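Long-range contacts in putative aminooxidase (Propionibacterium acnes, PDB 2BAB), which binds FAD and a conjugated octadecadienoic acid and, as a flavin-containing amine oxidoreductase family member, probably isomerises fatty acids: residues 52-57 and 321-326; 198-203 and 312-317. All coordinates share one frame; numbering follows the deposited sequence.

Contact 1. Residues 52-57 and 321-326. With BU1 (1,4-butanediol), chain G.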
loop_
_atom_site.group_PDB
_atom_site.type_symbol
_atom_site.label_atom_id
_atom_site.label_comp_id
_atom_site.label_asym_id
_atom_site.label_seq_id
_atom_site.Cartn_x
_atom_site.Cartn_y
_atom_site.Cartn_z
ATOM N N HIS A 52 5.986 -25.147 -5.561
ATOM C CA HIS A 52 6.736 -26.271 -5.019
ATOM C C HIS A 52 6.640 -26.368 -3.494
ATOM O O HIS A 52 7.636 -26.571 -2.802
ATOM C CB HIS A 52 8.190 -26.232 -5.514
ATOM C CG HIS A 52 8.324 -26.615 -6.950
ATOM N ND1 HIS A 52 7.569 -27.614 -7.516
ATOM C CD2 HIS A 52 9.136 -26.157 -7.928
ATOM C CE1 HIS A 52 7.890 -27.736 -8.791
ATOM N NE2 HIS A 52 8.841 -26.868 -9.063
ATOM N N GLY A 53 5.421 -26.216 -2.991
ATOM C CA GLY A 53 5.147 -26.448 -1.587
ATOM C C GLY A 53 5.295 -25.228 -0.691
ATOM O O GLY A 53 5.053 -25.329 0.503
ATOM N N ARG A 54 5.719 -24.085 -1.231
ATOM C CA ARG A 54 5.812 -22.846 -0.426
ATOM C C ARG A 54 5.173 -21.686 -1.162
ATOM O O ARG A 54 5.176 -21.641 -2.393
ATOM C CB ARG A 54 7.260 -22.465 -0.090
ATOM C CG ARG A 54 8.157 -23.611 0.276
ATOM C CD ARG A 54 9.499 -23.110 0.799
ATOM N NE ARG A 54 10.490 -24.174 0.722
ATOM C CZ ARG A 54 11.742 -24.067 1.132
ATOM N NH1 ARG A 54 12.153 -22.947 1.704
ATOM N NH2 ARG A 54 12.565 -25.091 0.993
ATOM N N ARG A 55 4.645 -20.733 -0.390
ATOM C CA ARG A 55 4.015 -19.562 -0.954
ATOM C C ARG A 55 5.038 -18.439 -1.066
ATOM O O ARG A 55 5.841 -18.210 -0.147
ATOM C CB ARG A 55 2.768 -19.182 -0.136
ATOM C CG ARG A 55 1.690 -20.270 -0.225
ATOM C CD ARG A 55 0.501 -20.071 0.680
ATOM N NE ARG A 55 -0.434 -19.089 0.160
ATOM C CZ ARG A 55 -1.602 -18.804 0.722
ATOM N NH1 ARG A 55 -1.994 -19.411 1.835
ATOM N NH2 ARG A 55 -2.386 -17.902 0.167
ATOM N N TYR A 56 5.046 -17.794 -2.221
ATOM C CA TYR A 56 5.825 -16.587 -2.456
ATOM C C TYR A 56 4.878 -15.400 -2.499
ATOM O O TYR A 56 3.661 -15.577 -2.511
ATOM C CB TYR A 56 6.651 -16.685 -3.739
ATOM C CG TYR A 56 5.898 -16.875 -5.043
ATOM C CD1 TYR A 56 5.690 -15.806 -5.907
ATOM C CD2 TYR A 56 5.422 -18.132 -5.427
ATOM C CE1 TYR A 56 5.031 -15.978 -7.113
ATOM C CE2 TYR A 56 4.748 -18.308 -6.631
ATOM C CZ TYR A 56 4.571 -17.229 -7.474
ATOM O OH TYR A 56 3.921 -17.381 -8.683
ATOM N N GLU A 57 5.448 -14.201 -2.489
ATOM C CA GLU A 57 4.695 -12.961 -2.431
ATOM C C GLU A 57 4.754 -12.189 -3.767
ATOM O O GLU A 57 5.829 -11.776 -4.221
ATOM C CB GLU A 57 5.208 -12.071 -1.289
ATOM C CG GLU A 57 5.206 -12.710 0.095
ATOM C CD GLU A 57 3.825 -12.815 0.713
ATOM O OE1 GLU A 57 2.824 -12.909 -0.046
ATOM O OE2 GLU A 57 3.739 -12.804 1.962
ATOM N N PRO A 321 17.867 -22.741 -3.439
ATOM C CA PRO A 321 18.275 -21.813 -4.505
ATOM C C PRO A 321 17.419 -21.942 -5.759
ATOM O O PRO A 321 17.648 -21.229 -6.721
ATOM C CB PRO A 321 19.737 -22.229 -4.769
ATOM C CG PRO A 321 19.718 -23.731 -4.482
ATOM C CD PRO A 321 18.812 -23.866 -3.288
ATOM N N HIS A 322 16.448 -22.857 -5.739
ATOM C CA HIS A 322 15.497 -23.009 -6.825
ATOM C C HIS A 322 14.125 -22.441 -6.479
ATOM O O HIS A 322 13.160 -22.695 -7.200
ATOM C CB HIS A 322 15.406 -24.481 -7.219
ATOM C CG HIS A 322 16.703 -25.033 -7.733
ATOM N ND1 HIS A 322 17.087 -26.346 -7.545
ATOM C CD2 HIS A 322 17.715 -24.434 -8.401
ATOM C CE1 HIS A 322 18.272 -26.534 -8.108
ATOM N NE2 HIS A 322 18.683 -25.384 -8.618
ATOM N N GLN A 323 14.061 -21.647 -5.401
ATOM C CA GLN A 323 12.851 -20.901 -5.057
ATOM C C GLN A 323 12.793 -19.517 -5.726
ATOM O O GLN A 323 13.737 -19.091 -6.403
ATOM C CB GLN A 323 12.661 -20.829 -3.534
ATOM C CG GLN A 323 11.770 -21.967 -2.997
ATOM C CD GLN A 323 10.315 -21.826 -3.441
ATOM O OE1 GLN A 323 9.898 -20.754 -3.917
ATOM N NE2 GLN A 323 9.527 -22.901 -3.275
ATOM N N ILE A 324 11.647 -18.864 -5.581
ATOM C CA ILE A 324 11.336 -17.630 -6.286
ATOM C C ILE A 324 12.036 -16.423 -5.659
ATOM O O ILE A 324 11.986 -16.232 -4.440
ATOM C CB ILE A 324 9.783 -17.349 -6.276
ATOM C CG1 ILE A 324 9.021 -18.433 -7.051
ATOM C CG2 ILE A 324 9.456 -15.922 -6.826
ATOM C CD1 ILE A 324 9.392 -18.544 -8.527
ATOM N N ILE A 325 12.662 -15.611 -6.509
ATOM C CA ILE A 325 13.148 -14.282 -6.141
ATOM C C ILE A 325 12.305 -13.253 -6.900
ATOM O O ILE A 325 12.261 -13.248 -8.141
ATOM C CB ILE A 325 14.626 -14.054 -6.493
ATOM C CG1 ILE A 325 15.544 -15.060 -5.768
ATOM C CG2 ILE A 325 15.022 -12.586 -6.193
ATOM C CD1 ILE A 325 15.830 -14.767 -4.276
ATOM N N THR A 326 11.606 -12.407 -6.164
ATOM C CA THR A 326 10.843 -11.336 -6.777
ATOM C C THR A 326 11.676 -10.052 -6.895
ATOM O O THR A 326 12.478 -9.732 -6.007
ATOM C CB THR A 326 9.548 -11.021 -6.011
ATOM O OG1 THR A 326 9.788 -11.053 -4.596
ATOM C CG2 THR A 326 8.449 -12.010 -6.405
HETATM C C1 BU1 G . 3.431 -22.348 2.784
HETATM C C2 BU1 G . 4.350 -23.389 3.431
HETATM C C3 BU1 G . 5.002 -22.841 4.687
HETATM C C4 BU1 G . 6.424 -23.373 4.895
HETATM O O5 BU1 G . 4.215 -21.242 2.296
HETATM O O6 BU1 G . 6.940 -22.861 6.143
HETATM O O HOH W 1 10.470 -25.292 -2.243
HETATM O O HOH W 2 7.481 -19.814 -2.755
HETATM O O HOH W 3 8.296 -13.487 -3.024
#
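The ring of Y56 carries I324 on one face. CG1 of I324 sits 3.9 Å above the ring plane, offset toward the rim. This is a CH-pi contact, 4.1 Å from CG1 to the ring centroid and 17° off the normal. The CG2 branch of I324 meets CD1 of Y56 at 3.9 Å, so both branches lie over the same face, CG1 toward CD2 and CG2 toward CD1. The amide of Q323 lies beside the aliphatic part of R54, with NE2 3.9 Å from R54 CG. Its plane is turned 39° from the R54 guanidinium, which makes a salt bridge to D319. A bend at chi2 (-69°) folds the Q323 amide back, and OE1 accepts the backbone N-H of I324 at 3.1 Å. The same OE1 takes a hydrogen from water 2, which gives a weak bond to R54 O. Water 1 joins Q323 NE2 to H52 O, and NE2 also bonds Y51 O. No direct hydrogen bond crosses between the segments. At the far end CG2 of T326 packs on E57 O at 3.4 Å, and water 3 bridges E57 N and T326 OG1. T326 OG1 is also hydrogen-bonded to Y328 OH. The contact sets the hairpin of strands 50-51 and 54-55 against segment 321-326, which leads into strand 325-330. Y56 and I324 both rest on A285 of strand 277-288, next to 325-330 in the mixed sheet.

Contact 2. Residues 198-203 and 312-317. With BU1 (1,4-butanediol), chain G; ODD ((10E,12Z)-octadeca-10,12-dienoic acid), chain F.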
loop_
_atom_site.group_PDB
_atom_site.type_symbol
_atom_site.label_atom_id
_atom_site.label_comp_id
_atom_site.label_asym_id
_atom_site.label_seq_id
_atom_site.Cartn_x
_atom_site.Cartn_y
_atom_site.Cartn_z
ATOM N N LEU A 198 10.834 -6.627 11.480
ATOM C CA LEU A 198 9.854 -6.695 10.418
ATOM C C LEU A 198 9.137 -8.036 10.426
ATOM O O LEU A 198 9.758 -9.096 10.346
ATOM C CB LEU A 198 10.530 -6.478 9.058
ATOM C CG LEU A 198 11.114 -5.075 8.826
ATOM C CD1 LEU A 198 12.172 -5.058 7.729
ATOM C CD2 LEU A 198 10.009 -4.083 8.516
ATOM N N TRP A 199 7.814 -7.963 10.487
ATOM C CA TRP A 199 6.963 -9.123 10.405
ATOM C C TRP A 199 6.947 -9.718 9.004
ATOM O O TRP A 199 6.937 -8.985 8.017
ATOM C CB TRP A 199 5.536 -8.723 10.733
ATOM C CG TRP A 199 5.303 -8.269 12.127
ATOM C CD1 TRP A 199 6.191 -8.277 13.167
ATOM C CD2 TRP A 199 4.054 -7.820 12.661
ATOM N NE1 TRP A 199 5.570 -7.811 14.315
ATOM C CE2 TRP A 199 4.258 -7.538 14.034
ATOM C CE3 TRP A 199 2.784 -7.616 12.110
ATOM C CZ2 TRP A 199 3.241 -7.061 14.860
ATOM C CZ3 TRP A 199 1.765 -7.131 12.938
ATOM C CH2 TRP A 199 2.004 -6.862 14.296
ATOM N N THR A 200 6.918 -11.045 8.927
ATOM C CA THR A 200 6.613 -11.764 7.676
ATOM C C THR A 200 5.817 -13.031 8.043
ATOM O O THR A 200 5.761 -13.416 9.212
ATOM C CB THR A 200 7.884 -12.213 6.906
ATOM O OG1 THR A 200 8.626 -13.110 7.742
ATOM C CG2 THR A 200 8.786 -11.008 6.402
ATOM N N TRP A 201 5.238 -13.676 7.035
ATOM C CA TRP A 201 4.356 -14.846 7.202
ATOM C C TRP A 201 4.762 -15.984 6.273
ATOM O O TRP A 201 4.893 -15.784 5.053
ATOM C CB TRP A 201 2.899 -14.435 6.935
ATOM C CG TRP A 201 2.424 -13.472 7.951
ATOM C CD1 TRP A 201 1.801 -13.764 9.118
ATOM C CD2 TRP A 201 2.575 -12.041 7.913
ATOM N NE1 TRP A 201 1.540 -12.599 9.824
ATOM C CE2 TRP A 201 2.000 -11.527 9.098
ATOM C CE3 TRP A 201 3.162 -11.152 7.006
ATOM C CZ2 TRP A 201 1.984 -10.137 9.401
ATOM C CZ3 TRP A 201 3.119 -9.764 7.280
ATOM C CH2 TRP A 201 2.549 -9.279 8.487
ATOM N N ALA A 202 4.938 -17.171 6.857
ATOM C CA ALA A 202 5.341 -18.361 6.122
ATOM C C ALA A 202 4.345 -18.719 5.034
ATOM O O ALA A 202 4.737 -19.140 3.954
ATOM C CB ALA A 202 5.568 -19.571 7.098
ATOM N N ASP A 203 3.067 -18.518 5.330
ATOM C CA ASP A 203 1.959 -18.840 4.434
ATOM C C ASP A 203 1.564 -17.651 3.551
ATOM O O ASP A 203 0.617 -17.726 2.772
ATOM C CB ASP A 203 0.753 -19.292 5.273
ATOM C CG ASP A 203 1.076 -20.518 6.116
ATOM O OD1 ASP A 203 1.305 -21.577 5.502
ATOM O OD2 ASP A 203 1.149 -20.406 7.362
ATOM N N VAL A 312 15.037 -3.108 -5.770
ATOM C CA VAL A 312 15.122 -4.029 -4.652
ATOM C C VAL A 312 14.706 -5.407 -5.193
ATOM O O VAL A 312 13.959 -5.493 -6.173
ATOM C CB VAL A 312 14.230 -3.562 -3.455
ATOM C CG1 VAL A 312 12.754 -3.544 -3.855
ATOM C CG2 VAL A 312 14.462 -4.434 -2.210
ATOM N N TYR A 313 15.249 -6.469 -4.601
ATOM C CA TYR A 313 14.768 -7.834 -4.874
ATOM C C TYR A 313 14.728 -8.613 -3.567
ATOM O O TYR A 313 15.500 -8.324 -2.646
ATOM C CB TYR A 313 15.603 -8.537 -5.961
ATOM C CG TYR A 313 17.090 -8.609 -5.665
ATOM C CD1 TYR A 313 17.608 -9.624 -4.869
ATOM C CD2 TYR A 313 17.982 -7.658 -6.196
ATOM C CE1 TYR A 313 18.964 -9.690 -4.591
ATOM C CE2 TYR A 313 19.346 -7.709 -5.919
ATOM C CZ TYR A 313 19.829 -8.721 -5.126
ATOM O OH TYR A 313 21.163 -8.783 -4.841
ATOM N N TYR A 314 13.838 -9.602 -3.510
ATOM C CA TYR A 314 13.432 -10.245 -2.256
ATOM C C TYR A 314 13.908 -11.686 -2.198
ATOM O O TYR A 314 13.406 -12.553 -2.905
ATOM C CB TYR A 314 11.906 -10.150 -2.115
ATOM C CG TYR A 314 11.254 -10.832 -0.912
ATOM C CD1 TYR A 314 11.963 -11.080 0.274
ATOM C CD2 TYR A 314 9.912 -11.207 -0.956
ATOM C CE1 TYR A 314 11.353 -11.702 1.368
ATOM C CE2 TYR A 314 9.286 -11.833 0.145
ATOM C CZ TYR A 314 10.021 -12.092 1.291
ATOM O OH TYR A 314 9.445 -12.700 2.379
ATOM N N HIS A 315 14.861 -11.913 -1.298
ATOM C CA HIS A 315 15.376 -13.243 -0.944
ATOM C C HIS A 315 14.511 -13.828 0.179
ATOM O O HIS A 315 14.706 -13.515 1.359
ATOM C CB HIS A 315 16.826 -13.040 -0.507
ATOM C CG HIS A 315 17.570 -14.283 -0.147
ATOM N ND1 HIS A 315 17.979 -14.542 1.143
ATOM C CD2 HIS A 315 18.053 -15.295 -0.908
ATOM C CE1 HIS A 315 18.678 -15.660 1.163
ATOM N NE2 HIS A 315 18.736 -16.142 -0.066
ATOM N N ARG A 316 13.532 -14.645 -0.198
ATOM C CA ARG A 316 12.519 -15.134 0.745
ATOM C C ARG A 316 12.905 -16.472 1.375
ATOM O O ARG A 316 12.814 -16.626 2.575
ATOM C CB ARG A 316 11.158 -15.296 0.039
ATOM C CG ARG A 316 10.014 -15.826 0.932
ATOM C CD ARG A 316 8.699 -15.545 0.231
ATOM N NE ARG A 316 7.527 -16.150 0.841
ATOM C CZ ARG A 316 6.886 -15.706 1.928
ATOM N NH1 ARG A 316 7.305 -14.651 2.606
ATOM N NH2 ARG A 316 5.804 -16.338 2.343
ATOM N N TRP A 317 13.280 -17.444 0.549
ATOM C CA TRP A 317 13.584 -18.800 1.014
ATOM C C TRP A 317 15.076 -19.087 0.872
ATOM O O TRP A 317 15.555 -19.540 -0.194
ATOM C CB TRP A 317 12.748 -19.831 0.230
ATOM C CG TRP A 317 11.266 -19.630 0.344
ATOM C CD1 TRP A 317 10.401 -19.348 -0.674
ATOM C CD2 TRP A 317 10.457 -19.757 1.532
ATOM N NE1 TRP A 317 9.112 -19.273 -0.194
ATOM C CE2 TRP A 317 9.115 -19.524 1.150
ATOM C CE3 TRP A 317 10.737 -20.048 2.874
ATOM C CZ2 TRP A 317 8.052 -19.554 2.070
ATOM C CZ3 TRP A 317 9.689 -20.085 3.781
ATOM C CH2 TRP A 317 8.358 -19.826 3.382
HETATM C C1 BU1 G . 3.431 -22.348 2.784
HETATM C C2 BU1 G . 4.350 -23.389 3.431
HETATM C C3 BU1 G . 5.002 -22.841 4.687
HETATM C C4 BU1 G . 6.424 -23.373 4.895
HETATM O O5 BU1 G . 4.215 -21.242 2.296
HETATM O O6 BU1 G . 6.940 -22.861 6.143
HETATM O O2 ODD F . 15.642 -6.718 4.939
HETATM C C1 ODD F . 14.905 -6.282 4.024
HETATM O O1 ODD F . 14.552 -5.088 4.023
HETATM C C2 ODD F . 14.435 -7.205 2.915
HETATM C C3 ODD F . 13.336 -6.558 2.062
HETATM C C4 ODD F . 12.856 -7.442 0.904
HETATM C C5 ODD F . 12.332 -6.646 -0.305
HETATM C C6 ODD F . 10.875 -6.277 -0.121
HETATM C C7 ODD F . 10.197 -5.392 -1.163
HETATM C C8 ODD F . 9.045 -4.649 -0.449
HETATM C C9 ODD F . 8.013 -4.053 -1.389
HETATM C C10 ODD F . 6.944 -3.155 -0.762
HETATM C C11 ODD F . 6.753 -2.906 0.545
HETATM C C12 ODD F . 5.646 -2.006 0.928
HETATM C C13 ODD F . 5.311 -1.662 2.188
HETATM C C14 ODD F . 6.059 -2.151 3.411
HETATM C C15 ODD F . 5.367 -1.674 4.678
HETATM C C16 ODD F . 5.983 -2.161 6.000
HETATM C C17 ODD F . 7.496 -1.962 6.127
HETATM C C18 ODD F . 7.905 -0.812 7.022
HETATM O O HOH W 4 5.401 -12.673 4.179
#
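R316, two residues past Y314 of strand 312-315, reaches W201 in the loop joining helices 187-195 and 205-215; the strand belongs to the mixed sheet of this amine-oxidase-type flavoprotein. One direct hydrogen bond crosses the contact: R316 NH2 donates to W201 O at 2.9 Å, in the carbonyl plane and near the guanidinium plane. Within segment 312-317, R316 NH1 donates to Y314 OH at 2.9 Å, with the hydroxyl 2° out of the guanidinium plane. Outside both segments, NE goes to R55 O. The guanidinium is thus held at all three nitrogens, which fixes its rotation. Water 4 links W201 N to R316 NH1. The R316 chain runs straight from CG to NE, with CG opposite the backbone N (chi1 179°), and this carries the group to the loop.

Apolar packing within segment 312-317 supports the arginine. R316 CB lies over one face of the Y314 ring and CG over one face of the W317 ring, each offset toward the rim.

V312 CG2 lies 3.6 Å from C5 of the octadecadienoic acid. At the other end A202 O meets the W317 ring edge in plane, 3.7 Å from CH2, and accepts a hydrogen bond from butanediol O5 at 2.7 Å.

Overall arrangement
Contacts 1 and 2 have centres 10 Å apart and touch directly. Strands 312-315 and 325-330 are antiparallel neighbours in the mixed sheet, joined by a probable hydrogen bond of 2.8 Å from Y314 N to T326 O. A second probable bond, R316 NE to R55 O at 2.8 Å, ties the arginine of contact 2 to the hairpin of contact 1. One butanediol spans both, bonded to R55 N and A202 O. The fatty acid lies directly against V312 and Y314 of contact 2, and about 7 Å from the side chain of T326. Contact 1 thus lies one layer farther out; the side chains of E57 and W201 are each about 7 Å from FAD.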